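PDB 6AQK: toxin protein from Yersinia entomophaga, which probably acts as an ADP-ribosyltransferase, transferring ADP-ribose from NAD+ to host targets as the C-terminal toxin domain of RHS2. Local coordinates for residues A[97-102]-A[147-152]; A[101-106]-A[160-165]; A[137-142]-A[191-196]; A[197-202]-A[221-226]. All blocks are in the same frame, centred on the assembly; numbering follows the deposited sequence.

Contacts 2, 3 and 4 are antiparallel pairings within one five-stranded mixed sheet, whereas contact 1 sets the start of edge strand 101-106 of that sheet against the end of strand 145-148. Contacts 1 and 2 share Glu-101 and Thr-102; contacts 3 and 4 share strand 192-200, and strand 220-226 joins contact 4 to contact 2 by backbone bonds through Ile-222. Trp-163 and Phe-165 of contact 2 pack on Met-193 of contact 3 in the apolar layer. All four mix buried with more open residues: contact 1 relies on waters and hydroxyls, contact 2 on aromatic packing and a network of charges around buried Asp-106, contact 3 on a surface salt bridge, contact 4 on aliphatic packing.

Contact 1. Residues A[97-102]-A[147-152]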
# COMPACT_ATOMS: atom_id res chain seq x y z
N ALA A 97 9.21 5.96 12.12
CA ALA A 97 8.11 6.83 12.57
C ALA A 97 7.81 6.43 14.00
O ALA A 97 7.91 5.27 14.30
CB ALA A 97 6.88 6.63 11.70
N ASP A 98 7.41 7.39 14.83
CA ASP A 98 7.14 7.11 16.25
C ASP A 98 5.67 7.35 16.64
O ASP A 98 5.37 7.63 17.79
CB ASP A 98 8.05 7.97 17.16
CG ASP A 98 7.92 9.48 16.88
OD1 ASP A 98 7.07 9.90 16.05
OD2 ASP A 98 8.70 10.25 17.48
N VAL A 99 4.76 7.30 15.67
CA VAL A 99 3.33 7.38 15.97
C VAL A 99 2.84 5.97 16.27
O VAL A 99 3.47 5.01 15.88
CB VAL A 99 2.55 8.07 14.80
CG1 VAL A 99 2.89 9.54 14.77
CG2 VAL A 99 2.86 7.40 13.45
N ASN A 100 1.71 5.87 16.95
CA ASN A 100 1.04 4.62 17.32
C ASN A 100 0.15 4.03 16.23
O ASN A 100 -0.18 2.87 16.29
CB ASN A 100 0.08 4.81 18.53
CG ASN A 100 0.82 5.09 19.81
OD1 ASN A 100 1.97 4.61 20.01
ND2 ASN A 100 0.18 5.88 20.69
N GLU A 101 -0.20 4.85 15.27
CA GLU A 101 -1.24 4.49 14.28
C GLU A 101 -1.09 5.38 13.05
O GLU A 101 -0.71 6.56 13.13
CB GLU A 101 -2.67 4.57 14.86
CG GLU A 101 -3.02 5.92 15.40
CD GLU A 101 -4.41 6.06 16.03
OE1 GLU A 101 -4.73 7.25 16.32
OE2 GLU A 101 -5.15 5.06 16.24
N THR A 102 -1.41 4.79 11.91
CA THR A 102 -1.46 5.50 10.63
C THR A 102 -2.68 5.00 9.84
O THR A 102 -3.42 4.11 10.29
CB THR A 102 -0.22 5.32 9.81
OG1 THR A 102 -0.10 3.95 9.40
CG2 THR A 102 0.94 5.80 10.52
N THR A 147 1.33 5.69 4.06
CA THR A 147 0.27 5.83 5.00
C THR A 147 0.36 7.26 5.55
O THR A 147 1.37 7.91 5.37
CB THR A 147 0.35 4.76 6.15
OG1 THR A 147 1.39 5.07 7.10
CG2 THR A 147 0.52 3.30 5.58
N ALA A 148 -0.71 7.74 6.17
CA ALA A 148 -0.76 9.09 6.71
C ALA A 148 -0.94 9.06 8.23
O ALA A 148 -1.62 8.20 8.72
CB ALA A 148 -1.90 9.87 6.13
N LYS A 149 -0.35 10.03 8.92
CA LYS A 149 -0.59 10.23 10.35
C LYS A 149 -2.01 10.66 10.63
O LYS A 149 -2.54 10.30 11.67
CB LYS A 149 0.33 11.28 10.93
CG LYS A 149 1.74 10.77 11.03
CD LYS A 149 2.68 11.88 11.36
CE LYS A 149 4.12 11.39 11.27
NZ LYS A 149 5.03 12.44 11.82
N ASP A 150 -2.55 11.48 9.75
CA ASP A 150 -3.86 12.09 10.02
C ASP A 150 -4.86 11.57 9.01
O ASP A 150 -4.64 11.70 7.82
CB ASP A 150 -3.69 13.60 9.91
CG ASP A 150 -4.92 14.35 10.37
OD1 ASP A 150 -6.04 13.80 10.38
OD2 ASP A 150 -4.75 15.48 10.79
N PRO A 151 -5.97 10.95 9.47
CA PRO A 151 -6.94 10.45 8.47
C PRO A 151 -7.68 11.54 7.67
O PRO A 151 -8.30 11.25 6.63
CB PRO A 151 -7.94 9.67 9.30
CG PRO A 151 -7.86 10.27 10.66
CD PRO A 151 -6.44 10.72 10.85
N LYS A 152 -7.56 12.80 8.12
CA LYS A 152 -8.16 13.89 7.45
C LYS A 152 -7.44 14.36 6.22
O LYS A 152 -8.00 15.15 5.48
CB LYS A 152 -8.36 15.07 8.41
CG LYS A 152 -9.38 14.72 9.48
CD LYS A 152 -9.72 15.96 10.33
CE LYS A 152 -8.50 16.48 11.09
NZ LYS A 152 -7.71 15.50 11.92
O HOH W 1 6.84 9.76 13.07
O HOH W 2 -1.12 9.10 13.63
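Thr-102 and Thr-147 meet through their hydroxyls, the one direct hydrogen bond of this contact. OG1 of Thr-102 donates weakly to OG1 of Thr-147 at 3.0 Å, and the two side chains run nearly perpendicular. In Thr-102 the hydroxyl lies between the backbone N and the carbonyl carbon (chi1 65°), which turns it toward Thr-147 OG1. The latter is also hydrogen-bonded to Val-185 O of strand 184-187, so threonine suits this buried place: its oxygen links strands while its methyl fills apolar space. The backbones are close, with Thr-102 CA 3.3 Å from Ala-148 O.

Two waters bridge the segments. One donates to both Glu-101 O, at 2.6 Å, and Lys-149 O, at 2.7 Å, bridging two carbonyl oxygens that cannot bond each other. A second accepts from Asp-98 N at 3.0 Å and, weakly, from Lys-149 NZ.

The apolar part is small. CG1 of Val-99 rests 4.1 Å from CG of Lys-149, and equally close to CD and CE, because the lysine chain is extended beyond CG and passes across the valine branch. Lysine thus offers methylene groups to valine and its ammonium to water. Beyond it, Asp-150 OD1 accepts from Lys-152 N in an Asx turn.

Just past this contact, a backbone bond between Ala-148 and Phe-103 ties the strand ends; where the chains diverge, the buried hydroxyl pair and the water between two carbonyls take over.

Contact 2. Residues A[101-106]-A[160-165]; sequences ETFRGD and TIMWHF
Edge strand 101-106 of the mixed sheet pairs antiparallel with strand 161-167, in the fold expected of an ADP-ribosyltransferase domain, with the short segments at 163°. Thr-102/Phe-165, Arg-104/Trp-163 and Asp-106/Ile-161 are hydrogen-bonded pairs; Phe-103/His-164 and Gly-105/Met-162 are non-hydrogen-bonded. Trp-163 N reaches Arg-104 O at 2.7 Å.

On the face of Phe-103, the phenyl ring and the imidazole of His-164 lie near parallel, planes 21° apart, but slid so that they barely overlap: Phe-103 CE2 sits over the rim of one histidine face, 3.3 Å from His-164 CD2. The methyl CE of Met-162 approaches the phenylalanine edge at 3.7 Å from Phe-103 CD2, the flexible thioether fitting beside the flat ring. His-164 is held at both nitrogens, ND1 by Tyr-207 OH and NE2 by Glu-101 OE2 at 2.9 Å. That carboxylate oxygen lies in the imidazole plane, although NE2 stands above the carboxylate plane. Two fixed ends leave the imidazole little freedom to turn.

On the other face, the extended Arg-104 chain (CG anti to the backbone N, chi1 -180°) runs alongside Trp-163. Arg-104 CB is 3.6 Å from Trp-163 CD1. The guanidinium then grips Asp-106 side-on in a salt bridge, NE to OD2 and NH2 to OD1, while NH1 reaches Ser-146 O. Asp-106 OD2 takes two donors: Arg-104 NE on its syn side but tilted out of the carboxylate plane, and Trp-163 NE1, 2.8 Å away, on its anti lone pair.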
# COMPACT_ATOMS: atom_id res chain seq x y z
N GLU A 101 -0.20 4.85 15.27
CA GLU A 101 -1.24 4.49 14.28
C GLU A 101 -1.09 5.38 13.05
O GLU A 101 -0.71 6.56 13.13
CB GLU A 101 -2.67 4.57 14.86
CG GLU A 101 -3.02 5.92 15.40
CD GLU A 101 -4.41 6.06 16.03
OE1 GLU A 101 -4.73 7.25 16.32
OE2 GLU A 101 -5.15 5.06 16.24
N THR A 102 -1.41 4.79 11.91
CA THR A 102 -1.46 5.50 10.63
C THR A 102 -2.68 5.00 9.84
O THR A 102 -3.42 4.11 10.29
CB THR A 102 -0.22 5.32 9.81
OG1 THR A 102 -0.10 3.95 9.40
CG2 THR A 102 0.94 5.80 10.52
N PHE A 103 -2.97 5.69 8.73
CA PHE A 103 -4.14 5.54 7.99
C PHE A 103 -3.82 5.59 6.55
O PHE A 103 -2.90 6.30 6.13
CB PHE A 103 -5.21 6.65 8.30
CG PHE A 103 -5.50 6.76 9.75
CD1 PHE A 103 -4.74 7.61 10.53
CD2 PHE A 103 -6.53 6.05 10.31
CE1 PHE A 103 -4.93 7.64 11.91
CE2 PHE A 103 -6.76 6.12 11.69
CZ PHE A 103 -5.95 6.92 12.49
N ARG A 104 -4.56 4.80 5.80
CA ARG A 104 -4.44 4.80 4.34
C ARG A 104 -5.76 4.76 3.63
O ARG A 104 -6.63 3.99 3.97
CB ARG A 104 -3.61 3.57 3.89
CG ARG A 104 -3.43 3.51 2.38
CD ARG A 104 -2.49 2.36 2.01
NE ARG A 104 -2.54 2.15 0.57
CZ ARG A 104 -1.75 2.72 -0.33
NH1 ARG A 104 -0.74 3.51 0.01
NH2 ARG A 104 -1.96 2.47 -1.58
N GLY A 105 -5.87 5.52 2.51
CA GLY A 105 -7.03 5.53 1.67
C GLY A 105 -6.72 4.77 0.40
O GLY A 105 -5.64 4.90 -0.14
N ASP A 106 -7.61 3.89 0.01
CA ASP A 106 -7.52 3.15 -1.28
C ASP A 106 -8.88 3.19 -2.00
O ASP A 106 -9.98 3.19 -1.39
CB ASP A 106 -7.03 1.68 -1.10
CG ASP A 106 -5.48 1.52 -1.10
OD1 ASP A 106 -4.79 2.08 -2.02
OD2 ASP A 106 -4.96 0.87 -0.16
N THR A 160 -12.80 5.20 -0.90
CA THR A 160 -13.82 4.23 -0.55
C THR A 160 -13.39 3.31 0.60
O THR A 160 -14.22 2.89 1.44
CB THR A 160 -14.30 3.46 -1.80
OG1 THR A 160 -14.74 4.40 -2.78
CG2 THR A 160 -15.43 2.49 -1.49
N ILE A 161 -12.11 2.95 0.62
CA ILE A 161 -11.58 2.01 1.61
C ILE A 161 -10.55 2.78 2.44
O ILE A 161 -9.71 3.52 1.91
CB ILE A 161 -10.90 0.81 0.91
CG1 ILE A 161 -11.96 0.09 0.06
CG2 ILE A 161 -10.25 -0.15 1.92
CD1 ILE A 161 -11.44 -0.85 -0.97
N MET A 162 -10.61 2.62 3.75
CA MET A 162 -9.59 3.18 4.60
C MET A 162 -9.00 2.06 5.46
O MET A 162 -9.72 1.28 6.07
CB MET A 162 -10.11 4.28 5.53
CG MET A 162 -9.00 4.99 6.28
SD MET A 162 -9.55 6.13 7.63
CE MET A 162 -9.77 4.90 8.88
N TRP A 163 -7.68 2.01 5.53
CA TRP A 163 -7.02 1.18 6.49
C TRP A 163 -6.71 1.96 7.76
O TRP A 163 -6.31 3.11 7.72
CB TRP A 163 -5.68 0.70 5.94
CG TRP A 163 -5.62 0.07 4.59
CD1 TRP A 163 -5.78 0.68 3.38
CD2 TRP A 163 -5.26 -1.33 4.28
NE1 TRP A 163 -5.57 -0.21 2.35
CE2 TRP A 163 -5.24 -1.44 2.87
CE3 TRP A 163 -4.98 -2.46 5.05
CZ2 TRP A 163 -4.90 -2.63 2.23
CZ3 TRP A 163 -4.63 -3.63 4.41
CH2 TRP A 163 -4.64 -3.71 3.00
N HIS A 164 -6.85 1.30 8.90
CA HIS A 164 -6.47 1.86 10.17
C HIS A 164 -5.45 0.92 10.75
O HIS A 164 -5.77 -0.20 11.15
CB HIS A 164 -7.68 1.97 11.10
CG HIS A 164 -7.35 2.55 12.43
ND1 HIS A 164 -8.25 2.56 13.46
CD2 HIS A 164 -6.22 3.11 12.90
CE1 HIS A 164 -7.70 3.15 14.51
NE2 HIS A 164 -6.47 3.50 14.19
N PHE A 165 -4.21 1.40 10.75
CA PHE A 165 -3.04 0.65 11.18
C PHE A 165 -2.68 0.95 12.61
O PHE A 165 -2.54 2.09 13.01
CB PHE A 165 -1.88 0.99 10.30
CG PHE A 165 -2.04 0.46 8.89
CD1 PHE A 165 -2.16 -0.91 8.65
CD2 PHE A 165 -2.05 1.32 7.82
CE1 PHE A 165 -2.36 -1.39 7.36
CE2 PHE A 165 -2.27 0.85 6.57
CZ PHE A 165 -2.37 -0.47 6.32

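Contact 3. Residues A[137-142]-A[191-196]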
# COMPACT_ATOMS: atom_id res chain seq x y z
N LEU A 137 -5.49 -12.61 9.82
CA LEU A 137 -4.81 -13.05 8.62
C LEU A 137 -3.48 -12.28 8.53
O LEU A 137 -3.46 -11.03 8.54
CB LEU A 137 -5.75 -12.83 7.42
CG LEU A 137 -5.19 -13.10 6.03
CD1 LEU A 137 -4.94 -14.57 5.88
CD2 LEU A 137 -6.05 -12.55 4.90
N GLU A 138 -2.37 -13.01 8.43
CA GLU A 138 -1.08 -12.40 8.23
C GLU A 138 -0.77 -12.35 6.73
O GLU A 138 -0.94 -13.35 6.01
CB GLU A 138 0.02 -13.10 9.01
CG GLU A 138 1.41 -12.52 8.75
CD GLU A 138 2.50 -13.01 9.69
OE1 GLU A 138 2.21 -13.20 10.89
OE2 GLU A 138 3.65 -13.16 9.22
N ILE A 139 -0.34 -11.18 6.26
CA ILE A 139 0.01 -11.01 4.87
C ILE A 139 1.37 -10.28 4.78
O ILE A 139 1.77 -9.55 5.70
CB ILE A 139 -1.08 -10.27 4.06
CG1 ILE A 139 -1.25 -8.84 4.46
CG2 ILE A 139 -2.47 -10.94 4.12
CD1 ILE A 139 -1.90 -8.01 3.37
N LYS A 140 2.06 -10.49 3.66
CA LYS A 140 3.21 -9.71 3.30
C LYS A 140 2.75 -8.71 2.23
O LYS A 140 2.22 -9.11 1.24
CB LYS A 140 4.31 -10.59 2.66
CG LYS A 140 5.03 -11.56 3.57
CD LYS A 140 6.14 -12.28 2.77
CE LYS A 140 6.83 -13.36 3.60
NZ LYS A 140 7.10 -12.92 5.02
N SER A 141 3.00 -7.43 2.42
CA SER A 141 2.34 -6.43 1.63
C SER A 141 3.00 -6.49 0.25
O SER A 141 4.24 -6.63 0.15
CB SER A 141 2.50 -5.07 2.27
OG SER A 141 2.05 -4.10 1.37
N PRO A 142 2.20 -6.44 -0.79
CA PRO A 142 2.77 -6.57 -2.12
C PRO A 142 3.15 -5.27 -2.74
O PRO A 142 3.38 -5.22 -3.99
CB PRO A 142 1.62 -7.23 -2.91
CG PRO A 142 0.41 -6.62 -2.33
CD PRO A 142 0.72 -6.46 -0.84
N ASN A 191 6.35 -5.89 3.80
CA ASN A 191 6.02 -5.58 5.17
C ASN A 191 4.96 -6.55 5.68
O ASN A 191 3.97 -6.81 4.99
CB ASN A 191 5.50 -4.14 5.23
CG ASN A 191 5.10 -3.72 6.61
OD1 ASN A 191 5.94 -3.73 7.49
ND2 ASN A 191 3.83 -3.34 6.80
N ARG A 192 5.17 -7.04 6.89
CA ARG A 192 4.24 -7.96 7.52
C ARG A 192 3.16 -7.22 8.26
O ARG A 192 3.45 -6.36 9.08
CB ARG A 192 4.99 -8.91 8.50
CG ARG A 192 5.86 -9.92 7.74
CD ARG A 192 6.64 -10.93 8.58
NE ARG A 192 6.79 -10.49 9.96
CZ ARG A 192 6.22 -11.02 11.04
NH1 ARG A 192 6.47 -10.50 12.22
NH2 ARG A 192 5.41 -12.09 10.98
N MET A 193 1.94 -7.62 8.00
CA MET A 193 0.78 -7.09 8.71
C MET A 193 -0.20 -8.21 9.06
O MET A 193 -0.25 -9.26 8.41
CB MET A 193 0.09 -6.00 7.91
CG MET A 193 -0.57 -6.42 6.62
SD MET A 193 -1.50 -5.06 5.79
CE MET A 193 -0.17 -3.93 5.49
N LYS A 194 -0.99 -7.97 10.09
CA LYS A 194 -2.01 -8.89 10.55
C LYS A 194 -3.35 -8.20 10.41
O LYS A 194 -3.50 -7.18 11.05
CB LYS A 194 -1.72 -9.27 11.99
CG LYS A 194 -2.71 -10.23 12.61
CD LYS A 194 -2.33 -10.29 14.07
CE LYS A 194 -3.34 -10.98 14.97
NZ LYS A 194 -3.12 -12.45 14.86
N ILE A 195 -4.20 -8.69 9.53
CA ILE A 195 -5.53 -8.14 9.34
C ILE A 195 -6.34 -8.64 10.54
O ILE A 195 -6.45 -9.88 10.75
CB ILE A 195 -6.22 -8.61 8.07
CG1 ILE A 195 -5.31 -8.41 6.83
CG2 ILE A 195 -7.58 -7.88 7.89
CD1 ILE A 195 -4.78 -7.01 6.66
N THR A 196 -6.91 -7.71 11.29
CA THR A 196 -7.73 -8.11 12.41
C THR A 196 -9.21 -7.91 12.25
O THR A 196 -9.99 -8.58 12.96
CB THR A 196 -7.28 -7.44 13.71
OG1 THR A 196 -7.49 -6.03 13.61
CG2 THR A 196 -5.78 -7.67 13.89
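Leu-137 and Ile-195 open this antiparallel pairing between edge strand 131-140 and strand 192-200 by exchanging two backbone bonds: Leu-137 N donates to Ile-195 O, and Ile-195 N to Leu-137 O at 2.6 Å. Ile-139 and Met-193 likewise satisfy each other, N to O both ways. Past the strand end, Ser-141 N donates to Asn-191 O at 2.8 Å, so the pairing runs one residue further; the Ser-141 hydroxyl is occupied locally by Leu-143 O.

On the face of Glu-138 the partners are charged. Arg-192 NH2 donates to Glu-138 OE2 at 2.7 Å with a bent angle of 135°, from above the carboxylate plane, and the two flat groups are turned 68° apart. The arginine bends at chi3 (-20°, away from a staggered value), turning NH2 to Glu-138 OE2, while the glutamate is extended with CG anti to the backbone N. Arg-192 NH1 bonds weakly to Pro-228 O, and Lys-194 is paired with Asp-136. Long charged chains suit a face with exposed residues, where they can also meet solvent.

The opposite face is apolar: Ile-139 and Met-193 run side by side, and CG1 of Ile-139 comes to 3.3 Å from Met-193 CG, tighter than usual packing. Met-193 then reaches Trp-163 and Phe-165, its bent, unbranched chain packing on both rings.

Backbone bonds therefore hold the register, while the salt bridge fastens the charged face and the Ile-139/Met-193 contact packs the apolar face tightly.

Contact 4. Residues A[197-202]-A[221-226]; sequences SLQYLP and IIKARM
Ile-221 meets Gln-199 and Leu-201 where strand 220-226 pairs antiparallel with the end of strand 192-200. Its backbone forms a closed pair with Gln-199: Ile-221 N donates to Gln-199 O and Gln-199 N to Ile-221 O, each at 2.9 Å. With Ile-221 CG1 anti to the carbonyl carbon (chi1 -48°), that branch lies 3.8 Å from Leu-201 CD1, the side chain crossing the leucine at an angle. Isoleucine suits this spot because CG1 and CD1 both reach Leu-201 CD1 while CB meets the CB of Gln-199. The same Ile-221 O receives a CA-H contact from Leu-198.

Ile-222 turns to the other face and lies beside Leu-198, pointing the same way, with its CG2 4.0 Å from Leu-198 CD2. Trp-116 and Phe-120 of helix 115-124 pack on that leucine, so aliphatic residues join sheet to helix here. The backbone of Ile-222 instead serves strand 161-167, through Met-162 and His-164.

Lys-223 returns to the face of Gln-199. Its N donates to Ser-197 O at 2.9 Å. Ser-197 CB and Lys-223 CB are 3.9 Å apart, the small serine leaving way for the long lysine chain. Lys-223 CD passes 3.8 Å from Gln-199 OE1. From Ala-224 onward the strand meets the earlier part of the same partner, such as Lys-194 and Ile-195.

Lys-223 O is shared with Thr-196, which may account for the weak bond it receives from Ser-197 N; the two faces differ, one purely aliphatic, the other mixing polar chains with Ile-221.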
# COMPACT_ATOMS: atom_id res chain seq x y z
N SER A 197 -9.65 -7.04 11.35
CA SER A 197 -11.10 -6.75 11.25
C SER A 197 -11.42 -6.11 9.92
O SER A 197 -10.62 -5.24 9.44
CB SER A 197 -11.49 -5.74 12.33
OG SER A 197 -12.88 -5.68 12.28
N LEU A 198 -12.56 -6.47 9.32
CA LEU A 198 -13.11 -5.73 8.18
C LEU A 198 -14.41 -5.18 8.63
O LEU A 198 -15.17 -5.91 9.32
CB LEU A 198 -13.36 -6.60 7.00
CG LEU A 198 -12.17 -7.45 6.62
CD1 LEU A 198 -12.64 -8.38 5.52
CD2 LEU A 198 -10.97 -6.55 6.25
N GLN A 199 -14.64 -3.91 8.34
CA GLN A 199 -15.96 -3.25 8.64
C GLN A 199 -16.60 -2.65 7.41
O GLN A 199 -15.93 -2.01 6.57
CB GLN A 199 -15.84 -2.10 9.60
CG GLN A 199 -15.16 -2.40 10.90
CD GLN A 199 -15.05 -1.16 11.82
OE1 GLN A 199 -14.16 -1.11 12.60
NE2 GLN A 199 -16.02 -0.14 11.71
N TYR A 200 -17.92 -2.76 7.35
CA TYR A 200 -18.70 -2.14 6.31
C TYR A 200 -19.52 -1.00 6.91
O TYR A 200 -20.12 -1.12 7.99
CB TYR A 200 -19.65 -3.15 5.64
CG TYR A 200 -20.74 -2.50 4.84
CD1 TYR A 200 -20.45 -1.82 3.64
CD2 TYR A 200 -22.06 -2.51 5.29
CE1 TYR A 200 -21.47 -1.22 2.88
CE2 TYR A 200 -23.07 -1.90 4.56
CZ TYR A 200 -22.79 -1.27 3.37
OH TYR A 200 -23.79 -0.67 2.68
N LEU A 201 -19.58 0.07 6.16
CA LEU A 201 -20.23 1.30 6.60
C LEU A 201 -21.21 1.72 5.53
O LEU A 201 -20.83 2.23 4.44
CB LEU A 201 -19.18 2.40 6.87
CG LEU A 201 -18.22 2.28 8.08
CD1 LEU A 201 -17.16 3.36 8.00
CD2 LEU A 201 -18.91 2.30 9.44
N PRO A 202 -22.50 1.58 5.82
CA PRO A 202 -23.47 2.20 4.87
C PRO A 202 -23.26 3.70 4.57
O PRO A 202 -22.58 4.41 5.28
CB PRO A 202 -24.85 1.99 5.57
CG PRO A 202 -24.62 0.92 6.59
CD PRO A 202 -23.15 0.99 6.99
N ILE A 221 -13.59 -0.31 6.09
CA ILE A 221 -12.45 -0.13 6.97
C ILE A 221 -11.71 -1.43 7.16
O ILE A 221 -12.30 -2.47 7.54
CB ILE A 221 -12.84 0.43 8.35
CG1 ILE A 221 -13.79 1.66 8.21
CG2 ILE A 221 -11.56 0.75 9.16
CD1 ILE A 221 -13.21 2.92 7.54
N ILE A 222 -10.43 -1.39 6.88
CA ILE A 222 -9.55 -2.52 7.18
C ILE A 222 -8.73 -2.14 8.40
O ILE A 222 -7.95 -1.26 8.35
CB ILE A 222 -8.64 -2.88 6.02
CG1 ILE A 222 -9.45 -3.07 4.72
CG2 ILE A 222 -7.84 -4.10 6.40
CD1 ILE A 222 -8.54 -3.18 3.50
N LYS A 223 -8.90 -2.86 9.51
CA LYS A 223 -8.04 -2.73 10.67
C LYS A 223 -6.94 -3.80 10.60
O LYS A 223 -7.23 -4.98 10.42
CB LYS A 223 -8.84 -2.96 11.96
CG LYS A 223 -9.93 -1.91 12.10
CD LYS A 223 -10.58 -1.85 13.48
CE LYS A 223 -9.66 -1.28 14.55
NZ LYS A 223 -10.33 -1.53 15.88
N ALA A 224 -5.71 -3.36 10.80
CA ALA A 224 -4.55 -4.21 10.74
C ALA A 224 -3.45 -3.72 11.65
O ALA A 224 -3.38 -2.54 12.00
CB ALA A 224 -4.04 -4.25 9.31
N ARG A 225 -2.56 -4.65 12.03
CA ARG A 225 -1.42 -4.36 12.85
C ARG A 225 -0.21 -4.46 12.04
O ARG A 225 -0.08 -5.41 11.27
CB ARG A 225 -1.31 -5.39 13.98
CG ARG A 225 -2.62 -5.60 14.72
CD ARG A 225 -2.53 -6.69 15.83
NE ARG A 225 -1.52 -6.42 16.85
CZ ARG A 225 -1.60 -5.48 17.80
NH1 ARG A 225 -2.65 -4.66 17.88
NH2 ARG A 225 -0.62 -5.34 18.69
N MET A 226 0.66 -3.46 12.16
CA MET A 226 1.97 -3.53 11.44
C MET A 226 2.94 -4.26 12.40
O MET A 226 3.08 -3.86 13.52
CB MET A 226 2.44 -2.14 11.10
CG MET A 226 1.47 -1.38 10.20
SD MET A 226 1.29 -2.24 8.62
CE MET A 226 1.26 -0.89 7.44